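Local coordinates for aeromonas extracellular serine protease (Aeromonas sobria, PDB 3WQB), which cleaves peptide bonds that follow two basic residues, one of them lysine, as a secreted calcium-binding serine protease of the furin subfamily and a probable virulence factor, at residues Leu199-Thr204 with Asn252-Val257; Ala211-Ala216 with Ser341-Met346; Val273-Phe278 with Met533-Phe538; Val358-Asp363 with Gln430-Leu435. The protein carries 1 engineered substitution. One frame throughout, in Å; residues are numbered along the deposited sequence.

Contact 1 of 4, residues Leu199-Thr204 with Asn252-Val257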
loop_
_atom_site.group_PDB
_atom_site.type_symbol
_atom_site.label_atom_id
_atom_site.label_comp_id
_atom_site.label_asym_id
_atom_site.label_seq_id
_atom_site.Cartn_x
_atom_site.Cartn_y
_atom_site.Cartn_z
ATOM N N LEU A 199 -3.826 1.402 16.361
ATOM C CA LEU A 199 -3.026 0.210 16.609
ATOM C C LEU A 199 -1.645 0.338 15.961
ATOM O O LEU A 199 -0.621 0.025 16.577
ATOM C CB LEU A 199 -3.738 -1.035 16.076
ATOM C CG LEU A 199 -2.963 -2.350 16.143
ATOM C CD1 LEU A 199 -2.658 -2.739 17.588
ATOM C CD2 LEU A 199 -3.715 -3.454 15.411
ATOM N N PHE A 200 -1.622 0.773 14.703
ATOM C CA PHE A 200 -0.361 0.880 13.977
ATOM C C PHE A 200 0.545 1.902 14.663
ATOM O O PHE A 200 1.761 1.713 14.715
ATOM C CB PHE A 200 -0.578 1.305 12.519
ATOM C CG PHE A 200 -1.121 0.233 11.582
ATOM C CD1 PHE A 200 -1.973 -0.798 12.001
ATOM C CD2 PHE A 200 -0.818 0.323 10.228
ATOM C CE1 PHE A 200 -2.466 -1.724 11.067
ATOM C CE2 PHE A 200 -1.316 -0.583 9.304
ATOM C CZ PHE A 200 -2.155 -1.598 9.712
ATOM N N GLU A 201 -0.041 2.992 15.163
ATOM C CA GLU A 201 0.735 4.006 15.883
ATOM C C GLU A 201 1.381 3.398 17.121
ATOM O O GLU A 201 2.581 3.574 17.355
ATOM C CB GLU A 201 -0.149 5.196 16.258
ATOM C CG GLU A 201 0.576 6.220 17.132
ATOM C CD GLU A 201 -0.195 7.503 17.358
ATOM O OE1 GLU A 201 -1.314 7.662 16.829
ATOM O OE2 GLU A 201 0.333 8.362 18.091
ATOM N N GLN A 202 0.594 2.665 17.905
ATOM C CA GLN A 202 1.123 2.076 19.133
ATOM C C GLN A 202 2.219 1.056 18.843
ATOM O O GLN A 202 3.223 0.981 19.545
ATOM C CB GLN A 202 -0.007 1.452 19.936
ATOM C CG GLN A 202 -0.902 2.486 20.559
ATOM C CD GLN A 202 -0.116 3.573 21.315
ATOM O OE1 GLN A 202 0.793 3.273 22.105
ATOM N NE2 GLN A 202 -0.481 4.837 21.089
ATOM N N GLN A 203 2.013 0.270 17.793
ATOM C CA GLN A 203 2.962 -0.755 17.402
ATOM C C GLN A 203 4.245 -0.186 16.807
ATOM O O GLN A 203 5.319 -0.757 16.976
ATOM C CB GLN A 203 2.300 -1.717 16.423
ATOM C CG GLN A 203 1.359 -2.717 17.114
ATOM C CD GLN A 203 2.130 -3.768 17.891
ATOM O OE1 GLN A 203 2.312 -3.653 19.104
ATOM N NE2 GLN A 203 2.619 -4.776 17.187
ATOM N N THR A 204 4.130 0.930 16.097
ATOM C CA THR A 204 5.301 1.562 15.490
ATOM C C THR A 204 6.172 2.251 16.546
ATOM O O THR A 204 7.399 2.112 16.529
ATOM C CB THR A 204 4.898 2.581 14.405
ATOM O OG1 THR A 204 4.191 1.916 13.348
ATOM C CG2 THR A 204 6.132 3.271 13.818
ATOM N N ASN A 252 -1.759 6.858 5.902
ATOM C CA ASN A 252 -1.816 6.860 7.360
ATOM C C ASN A 252 -0.489 7.054 8.070
ATOM O O ASN A 252 -0.444 6.989 9.301
ATOM C CB ASN A 252 -2.522 5.609 7.909
ATOM C CG ASN A 252 -1.672 4.362 7.812
ATOM O OD1 ASN A 252 -0.597 4.366 7.220
ATOM N ND2 ASN A 252 -2.158 3.282 8.406
ATOM N N PHE A 253 0.575 7.295 7.304
ATOM C CA PHE A 253 1.939 7.491 7.824
ATOM C C PHE A 253 2.598 6.225 8.357
ATOM O O PHE A 253 3.741 5.958 8.029
ATOM C CB PHE A 253 2.013 8.617 8.862
ATOM C CG PHE A 253 3.387 8.823 9.432
ATOM C CD1 PHE A 253 4.396 9.388 8.651
ATOM C CD2 PHE A 253 3.681 8.443 10.746
ATOM C CE1 PHE A 253 5.667 9.592 9.171
ATOM C CE2 PHE A 253 4.955 8.633 11.268
ATOM C CZ PHE A 253 5.943 9.216 10.482
ATOM N N TRP A 254 1.882 5.462 9.180
ATOM C CA TRP A 254 2.436 4.236 9.774
ATOM C C TRP A 254 2.795 3.220 8.700
ATOM O O TRP A 254 3.765 2.470 8.858
ATOM C CB TRP A 254 1.476 3.639 10.811
ATOM C CG TRP A 254 0.948 4.717 11.706
ATOM C CD1 TRP A 254 -0.335 5.170 11.769
ATOM C CD2 TRP A 254 1.719 5.562 12.581
ATOM N NE1 TRP A 254 -0.425 6.217 12.667
ATOM C CE2 TRP A 254 0.823 6.482 13.169
ATOM C CE3 TRP A 254 3.079 5.614 12.941
ATOM C CZ2 TRP A 254 1.243 7.454 14.094
ATOM C CZ3 TRP A 254 3.492 6.572 13.877
ATOM C CH2 TRP A 254 2.578 7.477 14.430
ATOM N N ASN A 255 2.054 3.215 7.587
ATOM C CA ASN A 255 2.404 2.379 6.452
ATOM C C ASN A 255 3.557 2.973 5.671
ATOM O O ASN A 255 3.496 4.147 5.269
ATOM C CB ASN A 255 1.206 2.244 5.518
ATOM C CG ASN A 255 0.222 1.213 5.980
ATOM O OD1 ASN A 255 0.612 0.199 6.556
ATOM N ND2 ASN A 255 -1.068 1.448 5.718
ATOM N N LEU A 256 4.598 2.166 5.468
ATOM C CA LEU A 256 5.656 2.488 4.525
ATOM C C LEU A 256 5.194 1.941 3.175
ATOM O O LEU A 256 5.177 0.720 2.968
ATOM C CB LEU A 256 6.972 1.833 4.969
ATOM C CG LEU A 256 8.272 2.290 4.291
ATOM C CD1 LEU A 256 9.485 1.775 5.044
ATOM C CD2 LEU A 256 8.317 1.828 2.839
ATOM N N VAL A 257 4.803 2.839 2.278
ATOM C CA VAL A 257 4.183 2.449 1.006
ATOM C C VAL A 257 5.243 2.306 -0.084
ATOM O O VAL A 257 6.098 3.180 -0.243
ATOM C CB VAL A 257 3.074 3.435 0.590
ATOM C CG1 VAL A 257 2.370 2.943 -0.657
ATOM C CG2 VAL A 257 2.042 3.602 1.706
HETATM O O HOH W 1 -2.425 7.630 14.226
HETATM O O HOH W 2 5.420 1.414 10.771
#
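Helix 191-205 packs on the turn that leads into strand 255-261 of the subtilisin domain, and Trp254 carries the contact with Phe200, Glu201 and Thr204. The indole lies flat on the helix. Glu201 CA sits over the centre of its six-membered ring, 3.7 Å from the centroid and 14° off the ring normal, a CH-pi contact. With CG anti to the backbone N (chi1 174°) and the chain extended beyond it, the Glu201 side chain runs across the same face, and its CG comes within 3.3 Å of Trp254 CZ2. Beyond this, one water joins Trp254 NE1 to Glu201 OE1, while Glu201 OE2 bonds Gln437. Phe253 lies against the opposite face of the indole.

Thr204 approaches the six-membered ring obliquely, its CB 3.8 Å from Trp254 CE3. Its OG1 bonds Phe200 O. A second water lies within hydrogen-bonding distance of both Thr204 OG1 and Trp254 O, though it may not serve both at once. Phe200 CB meets Trp254 CB at 3.5 Å, and its ring points toward the turn. There Asn255 OD1 lies in the ring plane, 3.4 Å from Phe200 CE2, with the amide turned 77° from the ring. Asn255 OD1 also accepts from Gln176. The turn is held by an Asx motif, in which Asn255 N donates to Asn252 OD1 at 2.9 Å. Such layering of helices on a central parallel sheet is typical of the alpha/beta subtilase fold.

Contact 2 of 4, residues Ala211-Ala216 with Ser341-Met346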
loop_
_atom_site.group_PDB
_atom_site.type_symbol
_atom_site.label_atom_id
_atom_site.label_comp_id
_atom_site.label_asym_id
_atom_site.label_seq_id
_atom_site.Cartn_x
_atom_site.Cartn_y
_atom_site.Cartn_z
ATOM N N ALA A 211 7.557 -2.103 11.972
ATOM C CA ALA A 211 7.423 -1.449 10.679
ATOM C C ALA A 211 6.308 -2.074 9.850
ATOM O O ALA A 211 6.373 -3.262 9.509
ATOM C CB ALA A 211 8.732 -1.545 9.926
ATOM N N TYR A 212 5.271 -1.287 9.580
ATOM C CA TYR A 212 4.213 -1.678 8.642
ATOM C C TYR A 212 4.656 -1.350 7.227
ATOM O O TYR A 212 5.050 -0.216 6.962
ATOM C CB TYR A 212 2.895 -0.959 8.989
ATOM C CG TYR A 212 2.325 -1.441 10.294
ATOM C CD1 TYR A 212 2.761 -0.904 11.513
ATOM C CD2 TYR A 212 1.366 -2.451 10.321
ATOM C CE1 TYR A 212 2.259 -1.373 12.723
ATOM C CE2 TYR A 212 0.861 -2.932 11.522
ATOM C CZ TYR A 212 1.311 -2.384 12.723
ATOM O OH TYR A 212 0.807 -2.836 13.917
ATOM N N ILE A 213 4.619 -2.354 6.347
ATOM C CA ILE A 213 5.014 -2.217 4.943
ATOM C C ILE A 213 3.789 -2.487 4.086
ATOM O O ILE A 213 3.021 -3.416 4.379
ATOM C CB ILE A 213 6.148 -3.214 4.581
ATOM C CG1 ILE A 213 7.189 -3.321 5.720
ATOM C CG2 ILE A 213 6.762 -2.867 3.232
ATOM C CD1 ILE A 213 7.973 -2.046 6.019
ATOM N N LYS A 214 3.597 -1.685 3.040
ATOM C CA LYS A 214 2.321 -1.633 2.358
ATOM C C LYS A 214 2.468 -1.496 0.841
ATOM O O LYS A 214 3.179 -0.612 0.357
ATOM C CB LYS A 214 1.522 -0.450 2.920
ATOM C CG LYS A 214 0.124 -0.253 2.342
ATOM C CD LYS A 214 -0.793 -1.443 2.637
ATOM C CE LYS A 214 -2.244 -1.085 2.409
ATOM N NZ LYS A 214 -2.531 -0.815 0.963
ATOM N N ALA A 215 1.796 -2.373 0.093
ATOM C CA ALA A 215 1.809 -2.316 -1.370
ATOM C C ALA A 215 1.110 -1.060 -1.879
ATOM O O ALA A 215 0.012 -0.726 -1.422
ATOM C CB ALA A 215 1.134 -3.546 -1.931
ATOM N N ALA A 216 1.736 -0.368 -2.833
ATOM C CA ALA A 216 1.112 0.818 -3.422
ATOM C C ALA A 216 -0.104 0.519 -4.287
ATOM O O ALA A 216 -0.943 1.391 -4.486
ATOM C CB ALA A 216 2.119 1.580 -4.238
ATOM N N SER A 341 9.947 -7.536 -0.482
ATOM C CA SER A 341 11.322 -7.086 -0.728
ATOM C C SER A 341 11.756 -6.055 0.314
ATOM O O SER A 341 12.872 -6.107 0.819
ATOM C CB SER A 341 11.469 -6.547 -2.147
ATOM O OG SER A 341 11.284 -7.585 -3.093
ATOM N N THR A 342 10.846 -5.146 0.638
ATOM C CA THR A 342 11.077 -4.126 1.648
ATOM C C THR A 342 11.028 -4.706 3.064
ATOM O O THR A 342 11.856 -4.348 3.899
ATOM C CB THR A 342 10.069 -2.975 1.468
ATOM O OG1 THR A 342 10.174 -2.480 0.126
ATOM C CG2 THR A 342 10.325 -1.841 2.445
ATOM N N SER A 343 10.081 -5.613 3.324
ATOM C CA SER A 343 10.006 -6.313 4.617
ATOM C C SER A 343 11.311 -7.039 4.910
ATOM O O SER A 343 11.830 -6.972 6.021
ATOM C CB SER A 343 8.831 -7.299 4.632
ATOM O OG SER A 343 7.601 -6.593 4.587
ATOM N N GLY A 344 11.837 -7.741 3.911
ATOM C CA GLY A 344 13.115 -8.425 4.034
ATOM C C GLY A 344 14.263 -7.462 4.285
ATOM O O GLY A 344 15.085 -7.695 5.174
ATOM N N ALA A 345 14.302 -6.355 3.542
ATOM C CA ALA A 345 15.337 -5.332 3.726
ATOM C C ALA A 345 15.291 -4.769 5.150
ATOM O O ALA A 345 16.322 -4.616 5.813
ATOM C CB ALA A 345 15.172 -4.213 2.705
ATOM N N MET A 346 14.079 -4.459 5.604
ATOM C CA MET A 346 13.851 -3.996 6.957
ATOM C C MET A 346 14.353 -5.016 7.981
ATOM O O MET A 346 15.018 -4.653 8.954
ATOM C CB MET A 346 12.362 -3.726 7.157
ATOM C CG MET A 346 12.024 -2.977 8.427
ATOM S SD MET A 346 12.636 -1.274 8.442
ATOM C CE MET A 346 11.543 -0.409 7.320
#
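Ala211 and Ile213 on strand 211-215 face Thr342, Ser343 and Met346 on helix 335-352. This is sheet-on-helix packing in the core of the subtilase alpha/beta fold. The strand belongs to the central parallel sheet. The helix runs nearly antiparallel to it, with the axes of the two short segments 159° apart and 8.8 Å from each other at their closest. Alternate strand residues face the helix, while Tyr212 between them points the other way and stacks on Phe200.

The apolar contacts come first. Met346 is bent at both chi2 (67°) and chi3 (74°), which folds its thioether back over the strand. Its CG lies 3.9 Å from Ala211 CB, and its CE comes within 4.1 Å of Ile213 CD1. The other branch of Ile213 turns toward the start of the helix segment. There CG2 meets Thr342 CB at 3.7 Å.

The polar groups are few, and none bonds across the contact. Thr342 OG1 is taken up by Ala338 O within its own helix, leaving its carbon side to the isoleucine. Ser343 OG bonds Asn175 OD1 on a neighbouring strand of the sheet. The side chain of Ser343 is about 10 Å from that of Asp78, predicted to belong to the charge relay. The helix also bears Ala336, the engineered residue at the predicted charge-relay position. Although hydrogen-bonded elsewhere, Ser343 OG rests against the isoleucine, 3.5 Å from Ile213 CG1.

Contact 3 of 4, residues Val273-Phe278 with Met533-Phe538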
loop_
_atom_site.group_PDB
_atom_site.type_symbol
_atom_site.label_atom_id
_atom_site.label_comp_id
_atom_site.label_asym_id
_atom_site.label_seq_id
_atom_site.Cartn_x
_atom_site.Cartn_y
_atom_site.Cartn_z
ATOM N N VAL A 273 1.708 4.804 -8.303
ATOM C CA VAL A 273 2.718 5.784 -7.905
ATOM C C VAL A 273 2.015 6.967 -7.271
ATOM O O VAL A 273 0.800 7.116 -7.405
ATOM C CB VAL A 273 3.581 6.271 -9.111
ATOM C CG1 VAL A 273 4.312 5.097 -9.758
ATOM C CG2 VAL A 273 2.749 7.031 -10.154
ATOM N N GLY A 274 2.770 7.797 -6.557
ATOM C CA GLY A 274 2.191 8.976 -5.914
ATOM C C GLY A 274 3.117 9.575 -4.874
ATOM O O GLY A 274 4.185 9.035 -4.583
ATOM N N SER A 275 2.704 10.709 -4.321
ATOM C CA SER A 275 3.537 11.445 -3.366
ATOM C C SER A 275 3.767 10.705 -2.056
ATOM O O SER A 275 4.659 11.072 -1.276
ATOM C CB SER A 275 2.948 12.819 -3.090
ATOM O OG SER A 275 1.668 12.722 -2.493
ATOM N N ASN A 276 2.948 9.681 -1.813
ATOM C CA ASN A 276 3.061 8.863 -0.603
ATOM C C ASN A 276 3.911 7.612 -0.741
ATOM O O ASN A 276 4.061 6.883 0.225
ATOM C CB ASN A 276 1.682 8.490 -0.063
ATOM C CG ASN A 276 0.858 7.699 -1.044
ATOM O OD1 ASN A 276 0.905 7.935 -2.253
ATOM N ND2 ASN A 276 0.053 6.782 -0.523
ATOM N N ILE A 277 4.500 7.386 -1.910
ATOM C CA ILE A 277 5.503 6.321 -2.064
ATOM C C ILE A 277 6.719 6.704 -1.225
ATOM O O ILE A 277 7.172 7.850 -1.269
ATOM C CB ILE A 277 5.909 6.128 -3.544
ATOM C CG1 ILE A 277 4.691 5.756 -4.403
ATOM C CG2 ILE A 277 7.018 5.077 -3.689
ATOM C CD1 ILE A 277 3.940 4.486 -3.968
ATOM N N PHE A 278 7.235 5.754 -0.450
ATOM C CA PHE A 278 8.440 5.989 0.334
ATOM C C PHE A 278 9.681 5.441 -0.368
ATOM O O PHE A 278 10.720 6.111 -0.418
ATOM C CB PHE A 278 8.300 5.395 1.742
ATOM C CG PHE A 278 9.336 5.894 2.712
ATOM C CD1 PHE A 278 9.160 7.117 3.342
ATOM C CD2 PHE A 278 10.494 5.163 2.972
ATOM C CE1 PHE A 278 10.118 7.604 4.228
ATOM C CE2 PHE A 278 11.459 5.646 3.867
ATOM C CZ PHE A 278 11.268 6.873 4.477
ATOM N N MET A 533 -4.565 12.510 1.957
ATOM C CA MET A 533 -3.398 12.265 1.118
ATOM C C MET A 533 -2.143 12.517 1.946
ATOM O O MET A 533 -2.167 13.304 2.901
ATOM C CB MET A 533 -3.412 13.178 -0.108
ATOM C CG MET A 533 -4.571 12.912 -1.052
ATOM S SD MET A 533 -5.064 14.346 -2.036
ATOM C CE MET A 533 -5.945 15.290 -0.808
ATOM N N LEU A 534 -1.054 11.837 1.598
ATOM C CA LEU A 534 0.220 12.042 2.279
ATOM C C LEU A 534 1.306 12.369 1.258
ATOM O O LEU A 534 1.276 11.871 0.130
ATOM C CB LEU A 534 0.585 10.802 3.104
ATOM C CG LEU A 534 1.919 10.868 3.859
ATOM C CD1 LEU A 534 1.812 10.202 5.207
ATOM C CD2 LEU A 534 3.079 10.261 3.063
ATOM N N SER A 535 2.251 13.219 1.648
ATOM C CA SER A 535 3.448 13.424 0.845
ATOM C C SER A 535 4.716 13.216 1.652
ATOM O O SER A 535 4.838 13.684 2.795
ATOM C CB SER A 535 3.477 14.811 0.219
ATOM O OG SER A 535 4.704 14.995 -0.458
ATOM N N ASN A 536 5.670 12.533 1.023
ATOM C CA ASN A 536 7.012 12.349 1.556
ATOM C C ASN A 536 8.020 13.357 1.000
ATOM O O ASN A 536 9.190 13.370 1.409
ATOM C CB ASN A 536 7.492 10.930 1.263
ATOM C CG ASN A 536 6.733 9.888 2.050
ATOM O OD1 ASN A 536 6.540 10.043 3.260
ATOM N ND2 ASN A 536 6.321 8.805 1.383
ATOM N N LYS A 537 7.578 14.177 0.043
ATOM C CA LYS A 537 8.476 15.069 -0.692
ATOM C C LYS A 537 9.261 16.052 0.169
ATOM O O LYS A 537 10.341 16.503 -0.233
ATOM C CB LYS A 537 7.674 15.814 -1.761
ATOM C CG LYS A 537 8.416 16.908 -2.507
ATOM C CD LYS A 537 9.546 16.351 -3.374
ATOM C CE LYS A 537 10.256 17.461 -4.137
ATOM N NZ LYS A 537 9.387 18.104 -5.161
ATOM N N PHE A 538 8.718 16.382 1.337
ATOM C CA PHE A 538 9.251 17.470 2.155
ATOM C C PHE A 538 10.192 16.998 3.261
ATOM O O PHE A 538 10.579 17.768 4.134
ATOM C CB PHE A 538 8.096 18.299 2.723
ATOM C CG PHE A 538 7.104 18.716 1.686
ATOM C CD1 PHE A 538 7.401 19.736 0.796
ATOM C CD2 PHE A 538 5.864 18.083 1.592
ATOM C CE1 PHE A 538 6.483 20.120 -0.178
ATOM C CE2 PHE A 538 4.936 18.462 0.617
ATOM C CZ PHE A 538 5.250 19.487 -0.261
#
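Asn536 reaches from the end of strand 527-535 to the Gly274-Ile277 turn and the Phe278 that follows it, joining the P-domain to the subtilisin domain. Its amide stands almost upright to the Phe278 ring, with the two planes 88° apart. Asn536 OD1 lies in the ring plane at the edge, near CD1. Asn536 ND2 donates to Ile277 O at 2.9 Å. Ile277 O lies near the plane of the Asn536 amide, but the donor stands above the carbonyl plane, 70° out of it. This bond therefore does not use a lone-pair direction of Ile277 O. Phe278 in turn meets Phe414 edge-to-face.

Ser275 bonds the strand through both its side chain and its carbonyl. Its OG occupies the crowded position between backbone N and carbonyl carbon (chi1 62°) and donates to Leu534 O at 2.8 Å. Ser275 O accepts from Asn536 N at 2.9 Å in a nearly straight bond. Ser535 CA adds a CA-H...O contact to Ser275 O. Ser275 makes these contacts as the second residue of the type I beta turn, which leaves its carbonyl facing the strand end.

Asn276 lays its CB against Leu534 CD2 at 3.9 Å, while its amide turns away to Ser244 and Asn250. Behind the strand end, Ser535 OG accepts from Lys537 N in an ST turn and also bonds Ser501. Several buried polar groups, among them Ser275 OG, Ser275 O and Asn536 ND2, have hydrogen-bond partners. The chemistry implies a joint between the domains set by directed hydrogen bonds, with apolar contact playing a smaller part.

Contact 4 of 4, residues Val358-Asp363 with Gln430-Leu435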
loop_
_atom_site.group_PDB
_atom_site.type_symbol
_atom_site.label_atom_id
_atom_site.label_comp_id
_atom_site.label_asym_id
_atom_site.label_seq_id
_atom_site.Cartn_x
_atom_site.Cartn_y
_atom_site.Cartn_z
ATOM N N VAL A 358 11.791 2.414 14.114
ATOM C CA VAL A 358 11.256 2.380 12.760
ATOM C C VAL A 358 11.573 3.674 12.016
ATOM O O VAL A 358 11.960 3.643 10.847
ATOM C CB VAL A 358 9.743 2.094 12.778
ATOM C CG1 VAL A 358 9.161 2.225 11.377
ATOM C CG2 VAL A 358 9.490 0.698 13.331
ATOM N N ARG A 359 11.430 4.812 12.689
ATOM C CA ARG A 359 11.761 6.080 12.056
ATOM C C ARG A 359 13.246 6.194 11.714
ATOM O O ARG A 359 13.599 6.753 10.681
ATOM C CB ARG A 359 11.293 7.263 12.891
ATOM C CG ARG A 359 9.786 7.454 12.830
ATOM C CD ARG A 359 9.273 8.357 13.942
ATOM N NE ARG A 359 9.890 9.678 13.902
ATOM C CZ ARG A 359 10.734 10.163 14.811
ATOM N NH1 ARG A 359 11.103 9.444 15.873
ATOM N NH2 ARG A 359 11.220 11.385 14.641
ATOM N N ASP A 360 14.115 5.643 12.565
ATOM C CA ASP A 360 15.542 5.592 12.251
ATOM C C ASP A 360 15.799 4.756 11.005
ATOM O O ASP A 360 16.586 5.151 10.146
ATOM C CB ASP A 360 16.348 5.009 13.420
ATOM C CG ASP A 360 16.445 5.948 14.588
ATOM O OD1 ASP A 360 16.683 7.147 14.370
ATOM O OD2 ASP A 360 16.310 5.452 15.727
ATOM N N LEU A 361 15.146 3.596 10.924
ATOM C CA LEU A 361 15.330 2.714 9.778
ATOM C C LEU A 361 14.809 3.340 8.485
ATOM O O LEU A 361 15.446 3.230 7.435
ATOM C CB LEU A 361 14.684 1.356 10.050
ATOM C CG LEU A 361 15.272 0.638 11.267
ATOM C CD1 LEU A 361 14.309 -0.427 11.750
ATOM C CD2 LEU A 361 16.634 0.060 10.976
ATOM N N ARG A 362 13.663 4.015 8.574
ATOM C CA ARG A 362 13.155 4.792 7.441
ATOM C C ARG A 362 14.155 5.849 6.978
ATOM O O ARG A 362 14.359 6.024 5.770
ATOM C CB ARG A 362 11.840 5.478 7.783
ATOM C CG ARG A 362 10.636 4.571 7.846
ATOM C CD ARG A 362 9.390 5.428 7.819
ATOM N NE ARG A 362 8.196 4.602 7.907
ATOM C CZ ARG A 362 6.949 5.064 7.940
ATOM N NH1 ARG A 362 6.703 6.372 7.883
ATOM N NH2 ARG A 362 5.946 4.204 8.046
ATOM N N ASP A 363 14.764 6.551 7.935
ATOM C CA ASP A 363 15.738 7.590 7.625
ATOM C C ASP A 363 16.928 6.999 6.872
ATOM O O ASP A 363 17.390 7.553 5.869
ATOM C CB ASP A 363 16.211 8.265 8.916
ATOM C CG ASP A 363 17.073 9.484 8.659
ATOM O OD1 ASP A 363 16.556 10.478 8.098
ATOM O OD2 ASP A 363 18.264 9.449 9.033
ATOM N N GLN A 430 22.927 8.348 14.347
ATOM C CA GLN A 430 22.489 8.813 15.649
ATOM C C GLN A 430 20.964 8.900 15.656
ATOM O O GLN A 430 20.370 9.368 14.682
ATOM C CB GLN A 430 23.152 10.146 15.994
ATOM C CG GLN A 430 24.650 9.997 16.286
ATOM C CD GLN A 430 24.941 9.175 17.539
ATOM O OE1 GLN A 430 24.226 9.260 18.540
ATOM N NE2 GLN A 430 25.998 8.374 17.483
ATOM N N PRO A 431 20.326 8.431 16.740
ATOM C CA PRO A 431 18.866 8.316 16.781
ATOM C C PRO A 431 18.137 9.640 16.561
ATOM O O PRO A 431 18.549 10.682 17.084
ATOM C CB PRO A 431 18.596 7.787 18.193
ATOM C CG PRO A 431 19.870 7.145 18.614
ATOM C CD PRO A 431 20.934 8.008 18.016
ATOM N N LEU A 432 17.082 9.589 15.753
ATOM C CA LEU A 432 16.147 10.700 15.620
ATOM C C LEU A 432 15.462 10.983 16.959
ATOM O O LEU A 432 15.202 10.055 17.726
ATOM C CB LEU A 432 15.086 10.381 14.561
ATOM C CG LEU A 432 15.466 10.518 13.086
ATOM C CD1 LEU A 432 14.314 10.035 12.209
ATOM C CD2 LEU A 432 15.850 11.942 12.735
ATOM N N PRO A 433 15.169 12.266 17.241
ATOM C CA PRO A 433 14.367 12.615 18.421
ATOM C C PRO A 433 12.923 12.114 18.277
ATOM O O PRO A 433 12.550 11.641 17.198
ATOM C CB PRO A 433 14.409 14.147 18.451
ATOM C CG PRO A 433 15.264 14.588 17.317
ATOM C CD PRO A 433 15.518 13.436 16.420
ATOM N N PRO A 434 12.106 12.197 19.342
ATOM C CA PRO A 434 10.756 11.635 19.276
ATOM C C PRO A 434 9.882 12.271 18.194
ATOM O O PRO A 434 10.052 13.442 17.847
ATOM C CB PRO A 434 10.192 11.914 20.677
ATOM C CG PRO A 434 11.398 11.943 21.540
ATOM C CD PRO A 434 12.416 12.660 20.710
ATOM N N LEU A 435 8.967 11.478 17.655
ATOM C CA LEU A 435 8.007 11.977 16.682
ATOM C C LEU A 435 7.092 13.018 17.324
ATOM O O LEU A 435 6.571 12.809 18.427
ATOM C CB LEU A 435 7.149 10.823 16.151
ATOM C CG LEU A 435 6.121 11.208 15.066
ATOM C CD1 LEU A 435 6.780 11.608 13.756
ATOM C CD2 LEU A 435 5.146 10.067 14.836
#
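Arg359 and Asp360, at the start of helix 358-368, hold the proline-rich loop between helix 419-426 and strand 436-444, where the subtilisin-like part meets the P-domain. The tight part centres on the arginine. Its chain bends at chi3 (59°), which brings the guanidinium end-on to Pro433 O. NH1 and NH2 both donate to that one oxygen, each at 2.9 Å, and the oxygen lies close to the guanidinium plane. The backbone N of Leu435 lies over one face and Leu432 CD1 over the other, both offset from the centre. Leu435 CD1 crosses the arginine chain at an oblique angle, 3.7 Å from Arg359 NE. Arg359 NH2 has a second partner in the P-domain, a salt bridge to Glu473, which probably offsets part of the positive charge.

Asp360 gives the other firm hold. Its OD1 uses the syn lone pair to accept from Leu432 N, and it also takes a bond from His429. Leu432 tucks its side chain toward the helix, with CD1 3.7 Å from Arg359 O and 4.2 Å from Asp363 CB.

The outer side is looser. Pro431 and Pro434 are exposed, and Pro433 is partly so; the CA-CB bonds of all three prolines point away from the helix. Pro431 touches it lightly, its CB 4.1 Å from Asp360 OD2. Pro433 nevertheless packs on His595 of a P-domain strand. By contrast with this looser side, the straightest bond of the contact is Leu432 N to Asp360 OD1, 2.8 Å long with an angle of 175° at the hydrogen.

Contacts 1, 2 and 3 are buried, while contact 4 is only partly so. Contacts 1 and 2 lie within the subtilisin domain and share its parallel sheet, where Leu256 of one pairs with Tyr212 and Lys214 of the other. Contact 3 joins the same sheet at its edge, with Val257 O meeting Phe278 N. Contacts 3 and 4 bind this domain to the P-domain. Arg362 ties contact 4 to contact 1 through Phe253 O. Chemistry follows place. Contact 2 is chiefly apolar, and contact 1 combines an aromatic face with bridging waters. The two interdomain contacts rely on direct hydrogen bonds, with charged side chains donating and accepting in contact 4.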